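P450 epoxidase (Sorangium cellulosum, PDB 1Q5D) is a haem-containing bacterial enzyme of the cytochrome P450 family, with the mostly helical fold of that family. Local coordinates at residues A[154-159]-A[164-169]. Numbering follows the deposited sequence.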
ATOM      1  N   PRO A 154      -4.328  -8.213  -7.485  1.00 29.14           N
ATOM      2  CA  PRO A 154      -4.104  -8.250  -6.033  1.00 28.78           C
ATOM      3  C   PRO A 154      -5.154  -8.937  -5.166  1.00 28.69           C
ATOM      4  O   PRO A 154      -4.761  -9.551  -4.177  1.00 27.09           O
ATOM      5  CB  PRO A 154      -3.984  -6.776  -5.660  1.00 28.88           C
ATOM      6  CG  PRO A 154      -3.452  -6.155  -6.920  1.00 28.83           C
ATOM      7  CD  PRO A 154      -4.207  -6.845  -8.021  1.00 29.24           C
ATOM      8  N   MET A 155      -6.446  -8.839  -5.475  1.00 29.11           N
ATOM      9  CA  MET A 155      -7.388  -9.521  -4.583  1.00 30.34           C
ATOM     10  C   MET A 155      -7.352 -11.012  -4.839  1.00 29.54           C
ATOM     11  O   MET A 155      -7.516 -11.821  -3.922  1.00 28.70           O
ATOM     12  CB  MET A 155      -8.823  -8.999  -4.715  1.00 31.75           C
ATOM     13  CG  MET A 155      -9.747  -9.500  -3.608  1.00 33.01           C
ATOM     14  SD  MET A 155      -9.271  -8.952  -1.955  1.00 35.84           S
ATOM     15  CE  MET A 155      -9.466 -10.405  -0.981  1.00 36.02           C
ATOM     16  N   ARG A 156      -7.140 -11.389  -6.091  1.00 30.15           N
ATOM     17  CA  ARG A 156      -7.031 -12.825  -6.377  1.00 30.83           C
ATOM     18  C   ARG A 156      -5.912 -13.410  -5.519  1.00 30.45           C
ATOM     19  O   ARG A 156      -6.078 -14.468  -4.908  1.00 31.63           O
ATOM     20  CB  ARG A 156      -6.796 -13.095  -7.866  1.00 31.19           C
ATOM     21  CG  ARG A 156      -6.549 -14.588  -8.191  1.00 31.84           C
ATOM     22  CD  ARG A 156      -7.824 -15.408  -8.499  1.00 33.70           C
ATOM     23  NE  ARG A 156      -8.827 -15.367  -7.429  1.00 34.82           N
ATOM     24  CZ  ARG A 156      -8.948 -16.278  -6.470  1.00 36.52           C
ATOM     25  NH1 ARG A 156      -8.128 -17.326  -6.429  1.00 37.48           N
ATOM     26  NH2 ARG A 156      -9.897 -16.150  -5.545  1.00 36.69           N
ATOM     27  N   ALA A 157      -4.786 -12.700  -5.437  1.00 28.74           N
ATOM     28  CA  ALA A 157      -3.637 -13.162  -4.647  1.00 27.84           C
ATOM     29  C   ALA A 157      -4.008 -13.345  -3.184  1.00 28.24           C
ATOM     30  O   ALA A 157      -3.754 -14.401  -2.573  1.00 26.79           O
ATOM     31  CB  ALA A 157      -2.483 -12.153  -4.753  1.00 28.71           C
ATOM     32  N   ILE A 158      -4.591 -12.296  -2.603  1.00 26.66           N
ATOM     33  CA  ILE A 158      -4.998 -12.361  -1.213  1.00 28.26           C
ATOM     34  C   ILE A 158      -6.053 -13.456  -0.987  1.00 27.52           C
ATOM     35  O   ILE A 158      -5.985 -14.181  -0.004  1.00 27.64           O
ATOM     36  CB  ILE A 158      -5.527 -10.989  -0.737  1.00 28.20           C
ATOM     37  CG1 ILE A 158      -4.377  -9.977  -0.696  1.00 29.75           C
ATOM     38  CG2 ILE A 158      -6.165 -11.110   0.630  1.00 29.25           C
ATOM     39  CD1 ILE A 158      -4.793  -8.569  -0.266  1.00 28.64           C
ATOM     40  N   SER A 159      -7.023 -13.547  -1.886  1.00 29.24           N
ATOM     41  CA  SER A 159      -8.083 -14.558  -1.779  1.00 32.01           C
ATOM     42  C   SER A 159      -7.543 -15.983  -1.891  1.00 32.16           C
ATOM     43  O   SER A 159      -8.050 -16.898  -1.246  1.00 33.57           O
ATOM     44  CB  SER A 159      -9.140 -14.342  -2.845  1.00 33.03           C
ATOM     45  OG  SER A 159     -10.054 -13.346  -2.426  1.00 36.55           O
ATOM     46  N   VAL A 164     -10.272 -18.219  -0.524  1.00 37.52           N
ATOM     47  CA  VAL A 164     -11.600 -17.716  -0.847  1.00 37.97           C
ATOM     48  C   VAL A 164     -11.801 -17.900  -2.347  1.00 38.66           C
ATOM     49  O   VAL A 164     -10.896 -17.647  -3.121  1.00 39.11           O
ATOM     50  CB  VAL A 164     -11.729 -16.218  -0.460  1.00 37.54           C
ATOM     51  CG1 VAL A 164     -13.053 -15.628  -0.923  1.00 37.87           C
ATOM     52  CG2 VAL A 164     -11.567 -16.039   1.022  1.00 37.34           C
ATOM     53  N   PRO A 165     -12.973 -18.375  -2.754  1.00 40.34           N
ATOM     54  CA  PRO A 165     -13.280 -18.601  -4.179  1.00 40.92           C
ATOM     55  C   PRO A 165     -13.170 -17.334  -5.029  1.00 41.81           C
ATOM     56  O   PRO A 165     -13.507 -16.248  -4.547  1.00 41.43           O
ATOM     57  CB  PRO A 165     -14.742 -19.070  -4.152  1.00 41.18           C
ATOM     58  CG  PRO A 165     -14.951 -19.588  -2.763  1.00 41.26           C
ATOM     59  CD  PRO A 165     -14.091 -18.750  -1.865  1.00 40.82           C
ATOM     60  N   ALA A 166     -12.727 -17.469  -6.280  1.00 42.72           N
ATOM     61  CA  ALA A 166     -12.572 -16.322  -7.177  1.00 43.93           C
ATOM     62  C   ALA A 166     -13.877 -15.538  -7.344  1.00 45.92           C
ATOM     63  O   ALA A 166     -13.874 -14.373  -7.765  1.00 45.38           O
ATOM     64  CB  ALA A 166     -12.027 -16.768  -8.537  1.00 43.56           C
ATOM     65  N   GLU A 167     -14.990 -16.180  -6.999  1.00 46.89           N
ATOM     66  CA  GLU A 167     -16.301 -15.561  -7.113  1.00 48.81           C
ATOM     67  C   GLU A 167     -16.434 -14.327  -6.209  1.00 47.58           C
ATOM     68  O   GLU A 167     -17.113 -13.366  -6.565  1.00 48.05           O
ATOM     69  CB  GLU A 167     -17.385 -16.588  -6.771  1.00 51.34           C
ATOM     70  CG  GLU A 167     -18.798 -16.159  -7.124  1.00 54.24           C
ATOM     71  CD  GLU A 167     -19.851 -16.965  -6.382  1.00 55.94           C
ATOM     72  OE1 GLU A 167     -21.053 -16.707  -6.609  1.00 56.89           O
ATOM     73  OE2 GLU A 167     -19.484 -17.855  -5.578  1.00 57.09           O
ATOM     74  N   CYS A 168     -15.777 -14.367  -5.052  1.00 45.53           N
ATOM     75  CA  CYS A 168     -15.860 -13.302  -4.047  1.00 43.83           C
ATOM     76  C   CYS A 168     -14.861 -12.170  -4.254  1.00 41.97           C
ATOM     77  O   CYS A 168     -14.829 -11.208  -3.481  1.00 40.96           O
ATOM     78  CB  CYS A 168     -15.617 -13.879  -2.656  1.00 44.14           C
ATOM     79  SG  CYS A 168     -16.723 -15.222  -2.187  1.00 46.52           S
ATOM     80  N   ASP A 169     -14.048 -12.285  -5.288  1.00 40.49           N
ATOM     81  CA  ASP A 169     -12.949 -11.351  -5.484  1.00 40.03           C
ATOM     82  C   ASP A 169     -13.413  -9.907  -5.613  1.00 40.03           C
ATOM     83  O   ASP A 169     -12.897  -9.027  -4.934  1.00 38.70           O
ATOM     84  CB  ASP A 169     -12.130 -11.752  -6.699  1.00 39.62           C
ATOM     85  CG  ASP A 169     -11.110 -12.835  -6.376  1.00 39.16           C
ATOM     86  OD1 ASP A 169     -10.321 -13.173  -7.267  1.00 39.73           O
ATOM     87  OD2 ASP A 169     -11.031 -13.406  -5.268  1.00 38.87           O
TER
HETATM   88  O   HOH W   1      -8.889 -19.007  -4.153  1.00 42.83           O
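Arg156 and Asp169 meet in a bidentate salt bridge that ties helix 154-161 of the cytochrome P450 fold to the start of helix 169-182, across the tight helix-loop-helix connection between them. The grip is side-on: Arg156 NE donates to Asp169 OD1 at 2.7 Å, nearly straight and on the syn lone pair, while NH2 donates to OD2. Guanidinium and carboxylate lie nearly coplanar, 18° apart. Bends at chi2 and chi3 (89° and -56°) turn the arginine chain so that it runs toward the C-terminal end of its helix, and this brings NE to the aspartate.

Asp169 OD2 takes a second bond, from Ser159 OG at 3.0 Å; the hydroxyl arrives on the anti side, from the face of the carboxylate plane opposite to NH2. Three bonds thus hold the carboxylate and fix its rotation, and the paired positive charge probably favours its ionised form.

Arg156 NH2 also donates to Val164 O, 3.0 Å away and in the guanidinium plane. A water joins the same edge, accepting from Arg156 NH1 and donating to Val164 O. NH1 has a further salt-bridge partner in Glu125, so the guanidinium spans two carboxylates and a loop carbonyl. Closing the turn, Val164 N bonds to Ser159 O at 2.7 Å.

Nonpolar contacts flank this polar centre. Ala166 sets its CB over one guanidinium face, 3.4 Å above the plane and offset toward the rim. On the inner side Met155 continues to Phe172 and Arg173 of helix 169-182 and to Ile252 of helix 241-255, and its side chain lies about 9 Å from the haem. Across the contact, Met155 CG rests 3.5 Å from Asp169 O.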